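Local coordinates for penicillin binding protein 2X (Streptococcus thermophilus, PDB 5U47) that probably acts as a transpeptidase that cross-links peptidoglycan strands during septal cell-wall synthesis and is a target of beta-lactams, at residues L183-Y193 with T205-K216. The protein carries 1 engineered substitution. Residues are numbered along the deposited sequence; the frame is centred on the assembly and turned at random.
Sequences LLTGTDGEAIY and TETITKEAIDGK
Glu190 and the Thr209-Lys210 pair form a classic beta bulge in a long-looped beta hairpin, whose antiparallel strands 189-192 and 207-210 belong to a three-stranded sheet in the elongated N-terminal part of the chain. Glu190 O takes Thr209 N at 2.9 Å and Lys210 N at 3.2 Å, both donors arriving from the same face of the carbonyl plane. A weak third bond comes from Thr209 OG1: chi1 of 59° sets the hydroxyl between backbone N and carbonyl carbon, which turns it to this oxygen and leaves CG2 to pack on Ile192. There the methyl touches CG1 and CD1 alike, the two side chains crossing at about a right angle. On the Lys210 side of the bulge, Glu190 N returns a bond to Lys210 O, in the carbonyl plane and on a lone pair. Glu190 CB lies 3.6 Å from Lys210 CB; the carboxylate bends away and stays 6.0 Å (Glu190 OE2 to Lys210 NZ) from the lysine ammonium. Beyond the bulge, Ile192 and Thr207 exchange backbone bonds. In the other direction Thr187 and Ile213 do the same, with Thr187 CB 4.0 Å from Ile213 CB, and a water joins Asp188 O to Glu211 O. Gly186 and Gly215 face each other across the two chains, each close to the opposite backbone, with Gly215 CA directing a nearly straight C-H (170°) at Leu184 O.

Strand 26-28 lines the far edge of strand 189-192, bonding through Val28 to Gly189 and through Thr26 to Ala191. At the helix end, Lys216 N bonds Leu183 O at 3.0 Å, whereas the buried Lys216 O has no polar partner and meets Leu184 CD2 at 3.7 Å.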
ATOM      1  N   LEU A 183      -6.010   6.342  13.066  1.00 28.49           N
ATOM      2  CA  LEU A 183      -7.403   6.430  12.628  1.00 27.21           C
ATOM      3  C   LEU A 183      -8.248   5.238  13.094  1.00 26.22           C
ATOM      4  O   LEU A 183      -9.386   5.401  13.554  1.00 26.16           O
ATOM      5  CB  LEU A 183      -7.473   6.536  11.097  1.00 27.80           C
ATOM      6  CG  LEU A 183      -6.876   7.813  10.494  1.00 27.98           C
ATOM      7  CD1 LEU A 183      -6.673   7.679   8.992  1.00 28.00           C
ATOM      8  CD2 LEU A 183      -7.786   8.974  10.811  1.00 29.98           C
ATOM      9  N   LEU A 184      -7.684   4.039  12.998  1.00 24.38           N
ATOM     10  CA  LEU A 184      -8.414   2.822  13.329  1.00 24.86           C
ATOM     11  C   LEU A 184      -8.735   2.679  14.812  1.00 25.65           C
ATOM     12  O   LEU A 184      -9.732   2.068  15.156  1.00 23.78           O
ATOM     13  CB  LEU A 184      -7.635   1.597  12.865  1.00 24.54           C
ATOM     14  CG  LEU A 184      -7.611   1.397  11.354  1.00 24.31           C
ATOM     15  CD1 LEU A 184      -6.556   0.369  10.970  1.00 24.35           C
ATOM     16  CD2 LEU A 184      -8.977   0.975  10.844  1.00 24.51           C
ATOM     17  N   THR A 185      -7.873   3.243  15.655  1.00 26.23           N
ATOM     18  CA  THR A 185      -7.984   3.137  17.087  1.00 30.61           C
ATOM     19  C   THR A 185      -8.902   4.211  17.603  1.00 32.44           C
ATOM     20  O   THR A 185      -8.720   5.397  17.320  1.00 36.71           O
ATOM     21  CB  THR A 185      -6.606   3.293  17.760  1.00 32.35           C
ATOM     22  OG1 THR A 185      -5.719   2.304  17.235  1.00 32.70           O
ATOM     23  CG2 THR A 185      -6.703   3.126  19.281  1.00 32.82           C
ATOM     24  N   GLY A 186      -9.896   3.805  18.362  1.00 33.01           N
ATOM     25  CA  GLY A 186     -10.824   4.779  18.898  1.00 35.87           C
ATOM     26  C   GLY A 186     -10.230   5.467  20.118  1.00 36.34           C
ATOM     27  O   GLY A 186      -9.046   5.325  20.417  1.00 38.70           O
ATOM     28  N   THR A 187     -11.058   6.221  20.815  1.00 35.10           N
ATOM     29  CA  THR A 187     -10.640   6.866  22.038  1.00 35.77           C
ATOM     30  C   THR A 187     -11.060   5.916  23.130  1.00 34.37           C
ATOM     31  O   THR A 187     -12.236   5.549  23.248  1.00 32.08           O
ATOM     32  CB  THR A 187     -11.297   8.247  22.194  1.00 37.32           C
ATOM     33  OG1 THR A 187     -10.942   9.044  21.055  1.00 36.64           O
ATOM     34  CG2 THR A 187     -10.840   8.951  23.493  1.00 37.58           C
ATOM     35  N   ASP A 188     -10.095   5.503  23.927  1.00 35.90           N
ATOM     36  CA  ASP A 188     -10.372   4.573  24.997  1.00 37.49           C
ATOM     37  C   ASP A 188     -11.377   5.078  26.035  1.00 37.57           C
ATOM     38  O   ASP A 188     -11.531   6.278  26.255  1.00 35.68           O
ATOM     39  CB  ASP A 188      -9.082   4.185  25.699  1.00 41.04           C
ATOM     40  CG  ASP A 188      -8.191   3.311  24.843  1.00 42.51           C
ATOM     41  OD1 ASP A 188      -8.691   2.647  23.885  1.00 46.66           O
ATOM     42  OD2 ASP A 188      -6.979   3.273  25.139  1.00 47.17           O
ATOM     43  N   GLY A 189     -12.089   4.115  26.616  1.00 36.28           N
ATOM     44  CA  GLY A 189     -13.053   4.351  27.667  1.00 38.35           C
ATOM     45  C   GLY A 189     -12.375   4.116  29.000  1.00 38.80           C
ATOM     46  O   GLY A 189     -11.167   3.915  29.060  1.00 38.65           O
ATOM     47  N   GLU A 190     -13.159   4.097  30.066  1.00 39.59           N
ATOM     48  CA  GLU A 190     -12.616   3.947  31.392  1.00 40.77           C
ATOM     49  C   GLU A 190     -13.652   3.225  32.236  1.00 38.41           C
ATOM     50  O   GLU A 190     -14.853   3.412  32.036  1.00 36.89           O
ATOM     51  CB  GLU A 190     -12.361   5.347  31.964  1.00 46.43           C
ATOM     52  CG  GLU A 190     -11.218   5.451  32.951  1.00 51.92           C
ATOM     53  CD  GLU A 190      -9.846   5.458  32.287  1.00 54.53           C
ATOM     54  OE1 GLU A 190      -8.859   5.063  32.947  1.00 61.78           O
ATOM     55  OE2 GLU A 190      -9.736   5.866  31.117  1.00 55.45           O
ATOM     56  N   ALA A 191     -13.197   2.384  33.155  1.00 36.67           N
ATOM     57  CA  ALA A 191     -14.109   1.692  34.049  1.00 38.56           C
ATOM     58  C   ALA A 191     -13.472   1.432  35.400  1.00 38.52           C
ATOM     59  O   ALA A 191     -12.244   1.441  35.550  1.00 38.53           O
ATOM     60  CB  ALA A 191     -14.564   0.381  33.435  1.00 39.38           C
ATOM     61  N   ILE A 192     -14.328   1.217  36.385  1.00 39.59           N
ATOM     62  CA  ILE A 192     -13.904   0.872  37.721  1.00 41.42           C
ATOM     63  C   ILE A 192     -14.232  -0.604  37.884  1.00 41.04           C
ATOM     64  O   ILE A 192     -15.394  -0.999  37.846  1.00 40.96           O
ATOM     65  CB  ILE A 192     -14.645   1.687  38.807  1.00 41.98           C
ATOM     66  CG1 ILE A 192     -14.397   3.180  38.599  1.00 43.02           C
ATOM     67  CG2 ILE A 192     -14.196   1.254  40.193  1.00 44.00           C
ATOM     68  CD1 ILE A 192     -15.191   4.074  39.529  1.00 44.05           C
ATOM     69  N   TYR A 193     -13.202  -1.416  38.018  1.00 42.52           N
ATOM     70  CA  TYR A 193     -13.397  -2.836  38.281  1.00 44.72           C
ATOM     71  C   TYR A 193     -13.365  -2.996  39.762  1.00 45.93           C
ATOM     72  O   TYR A 193     -12.715  -2.226  40.439  1.00 47.18           O
ATOM     73  CB  TYR A 193     -12.246  -3.665  37.721  1.00 45.04           C
ATOM     74  CG  TYR A 193     -12.273  -3.904  36.248  1.00 43.23           C
ATOM     75  CD1 TYR A 193     -12.082  -2.865  35.342  1.00 43.07           C
ATOM     76  CD2 TYR A 193     -12.440  -5.193  35.742  1.00 43.86           C
ATOM     77  CE1 TYR A 193     -12.090  -3.100  33.972  1.00 41.33           C
ATOM     78  CE2 TYR A 193     -12.425  -5.437  34.382  1.00 42.21           C
ATOM     79  CZ  TYR A 193     -12.263  -4.387  33.502  1.00 41.49           C
ATOM     80  OH  TYR A 193     -12.273  -4.636  32.154  1.00 41.61           O
ATOM     81  N   THR A 205     -16.867  -7.591  36.468  1.00 45.95           N
ATOM     82  CA  THR A 205     -17.598  -6.768  37.441  1.00 48.81           C
ATOM     83  C   THR A 205     -17.696  -5.275  37.126  1.00 49.62           C
ATOM     84  O   THR A 205     -18.374  -4.546  37.847  1.00 50.02           O
ATOM     85  CB  THR A 205     -16.905  -6.867  38.822  1.00 49.90           C
ATOM     86  OG1 THR A 205     -15.533  -6.434  38.706  1.00 51.21           O
ATOM     87  CG2 THR A 205     -16.963  -8.277  39.337  1.00 50.41           C
ATOM     88  N   GLU A 206     -16.971  -4.842  36.094  1.00 51.12           N
ATOM     89  CA  GLU A 206     -16.900  -3.432  35.635  1.00 53.21           C
ATOM     90  C   GLU A 206     -18.136  -2.586  35.668  1.00 51.51           C
ATOM     91  O   GLU A 206     -19.240  -3.049  35.384  1.00 50.58           O
ATOM     92  CB  GLU A 206     -16.494  -3.323  34.139  1.00 53.60           C
ATOM     93  CG  GLU A 206     -15.298  -4.101  33.718  1.00 57.09           C
ATOM     94  CD  GLU A 206     -15.614  -5.562  33.504  1.00 59.49           C
ATOM     95  OE1 GLU A 206     -16.096  -5.916  32.413  1.00 65.54           O
ATOM     96  OE2 GLU A 206     -15.351  -6.349  34.433  1.00 57.97           O
ATOM     97  N   THR A 207     -17.895  -1.309  35.942  1.00 50.06           N
ATOM     98  CA  THR A 207     -18.887  -0.275  35.833  1.00 48.44           C
ATOM     99  C   THR A 207     -18.176   0.735  34.944  1.00 44.98           C
ATOM    100  O   THR A 207     -17.171   1.307  35.341  1.00 42.98           O
ATOM    101  CB  THR A 207     -19.235   0.383  37.181  1.00 51.44           C
ATOM    102  OG1 THR A 207     -19.881  -0.566  38.032  1.00 53.91           O
ATOM    103  CG2 THR A 207     -20.165   1.581  36.965  1.00 51.03           C
ATOM    104  N   ILE A 208     -18.670   0.906  33.724  1.00 43.16           N
ATOM    105  CA  ILE A 208     -18.094   1.862  32.787  1.00 43.52           C
ATOM    106  C   ILE A 208     -18.380   3.266  33.305  1.00 41.58           C
ATOM    107  O   ILE A 208     -19.503   3.566  33.705  1.00 41.08           O
ATOM    108  CB  ILE A 208     -18.642   1.651  31.361  1.00 44.87           C
ATOM    109  CG1 ILE A 208     -18.128   0.297  30.831  1.00 46.67           C
ATOM    110  CG2 ILE A 208     -18.225   2.797  30.447  1.00 45.81           C
ATOM    111  CD1 ILE A 208     -18.703  -0.144  29.498  1.00 47.80           C
ATOM    112  N   THR A 209     -17.347   4.099  33.339  1.00 39.51           N
ATOM    113  CA  THR A 209     -17.483   5.477  33.809  1.00 38.17           C
ATOM    114  C   THR A 209     -17.299   6.478  32.676  1.00 36.70           C
ATOM    115  O   THR A 209     -17.816   7.608  32.740  1.00 33.77           O
ATOM    116  CB  THR A 209     -16.499   5.770  34.944  1.00 38.86           C
ATOM    117  OG1 THR A 209     -15.157   5.552  34.502  1.00 37.86           O
ATOM    118  CG2 THR A 209     -16.799   4.873  36.125  1.00 39.95           C
ATOM    119  N   LYS A 210     -16.518   6.079  31.674  1.00 35.90           N
ATOM    120  CA  LYS A 210     -16.300   6.879  30.476  1.00 38.09           C
ATOM    121  C   LYS A 210     -16.446   5.935  29.281  1.00 36.42           C
ATOM    122  O   LYS A 210     -15.696   4.976  29.168  1.00 35.06           O
ATOM    123  CB  LYS A 210     -14.902   7.481  30.464  1.00 40.00           C
ATOM    124  CG  LYS A 210     -14.638   8.339  29.244  1.00 42.56           C
ATOM    125  CD  LYS A 210     -13.252   8.943  29.265  1.00 45.50           C
ATOM    126  CE  LYS A 210     -13.127   9.956  28.137  1.00 49.44           C
ATOM    127  NZ  LYS A 210     -11.776  10.577  28.037  1.00 52.02           N
ATOM    128  N   GLU A 211     -17.408   6.205  28.412  1.00 35.68           N
ATOM    129  CA  GLU A 211     -17.634   5.380  27.236  1.00 36.56           C
ATOM    130  C   GLU A 211     -16.515   5.549  26.215  1.00 34.20           C
ATOM    131  O   GLU A 211     -16.043   6.660  25.977  1.00 34.40           O
ATOM    132  CB  GLU A 211     -18.970   5.742  26.562  1.00 39.50           C
ATOM    133  CG  GLU A 211     -20.220   5.305  27.304  1.00 42.93           C
ATOM    134  CD  GLU A 211     -20.375   3.795  27.398  1.00 45.81           C
ATOM    135  OE1 GLU A 211     -19.865   3.063  26.528  1.00 52.18           O
ATOM    136  OE2 GLU A 211     -21.032   3.334  28.349  1.00 51.57           O
ATOM    137  N   ALA A 212     -16.095   4.442  25.609  1.00 32.26           N
ATOM    138  CA  ALA A 212     -15.095   4.498  24.557  1.00 31.89           C
ATOM    139  C   ALA A 212     -15.739   5.073  23.285  1.00 31.42           C
ATOM    140  O   ALA A 212     -16.950   5.019  23.135  1.00 33.41           O
ATOM    141  CB  ALA A 212     -14.540   3.111  24.297  1.00 31.98           C
ATOM    142  N   ILE A 213     -14.938   5.652  22.402  1.00 31.90           N
ATOM    143  CA  ILE A 213     -15.429   6.188  21.117  1.00 33.41           C
ATOM    144  C   ILE A 213     -14.820   5.318  20.006  1.00 32.16           C
ATOM    145  O   ILE A 213     -13.610   5.210  19.915  1.00 29.63           O
ATOM    146  CB  ILE A 213     -15.021   7.659  20.921  1.00 35.54           C
ATOM    147  CG1 ILE A 213     -15.621   8.531  22.039  1.00 36.96           C
ATOM    148  CG2 ILE A 213     -15.474   8.177  19.552  1.00 35.65           C
ATOM    149  CD1 ILE A 213     -15.042   9.935  22.071  1.00 37.94           C
ATOM    150  N   ASP A 214     -15.662   4.695  19.192  1.00 31.88           N
ATOM    151  CA  ASP A 214     -15.197   3.782  18.140  1.00 31.36           C
ATOM    152  C   ASP A 214     -14.169   4.409  17.197  1.00 29.33           C
ATOM    153  O   ASP A 214     -14.203   5.598  16.925  1.00 28.87           O
ATOM    154  CB  ASP A 214     -16.370   3.309  17.274  1.00 33.12           C
ATOM    155  CG  ASP A 214     -17.371   2.433  18.026  1.00 36.01           C
ATOM    156  OD1 ASP A 214     -17.144   2.058  19.195  1.00 36.10           O
ATOM    157  OD2 ASP A 214     -18.392   2.096  17.404  1.00 38.69           O
ATOM    158  N   GLY A 215     -13.269   3.579  16.685  1.00 27.24           N
ATOM    159  CA  GLY A 215     -12.305   4.025  15.711  1.00 27.06           C
ATOM    160  C   GLY A 215     -13.017   4.303  14.394  1.00 27.18           C
ATOM    161  O   GLY A 215     -14.171   3.945  14.214  1.00 27.53           O
ATOM    162  N   LYS A 216     -12.327   4.972  13.482  1.00 26.79           N
ATOM    163  CA  LYS A 216     -12.899   5.278  12.180  1.00 26.57           C
ATOM    164  C   LYS A 216     -12.753   4.076  11.266  1.00 24.37           C
ATOM    165  O   LYS A 216     -11.846   3.263  11.424  1.00 23.74           O
ATOM    166  CB  LYS A 216     -12.225   6.515  11.599  1.00 27.94           C
ATOM    167  CG  LYS A 216     -12.556   7.777  12.401  1.00 29.46           C
ATOM    168  CD  LYS A 216     -11.781   8.974  11.930  1.00 31.06           C
ATOM    169  CE  LYS A 216     -12.140  10.224  12.732  1.00 31.72           C
ATOM    170  NZ  LYS A 216     -11.343  11.412  12.269  1.00 32.23           N
TER
HETATM  171  O   HOH W   1     -13.601   7.839  25.218  1.00 38.46           O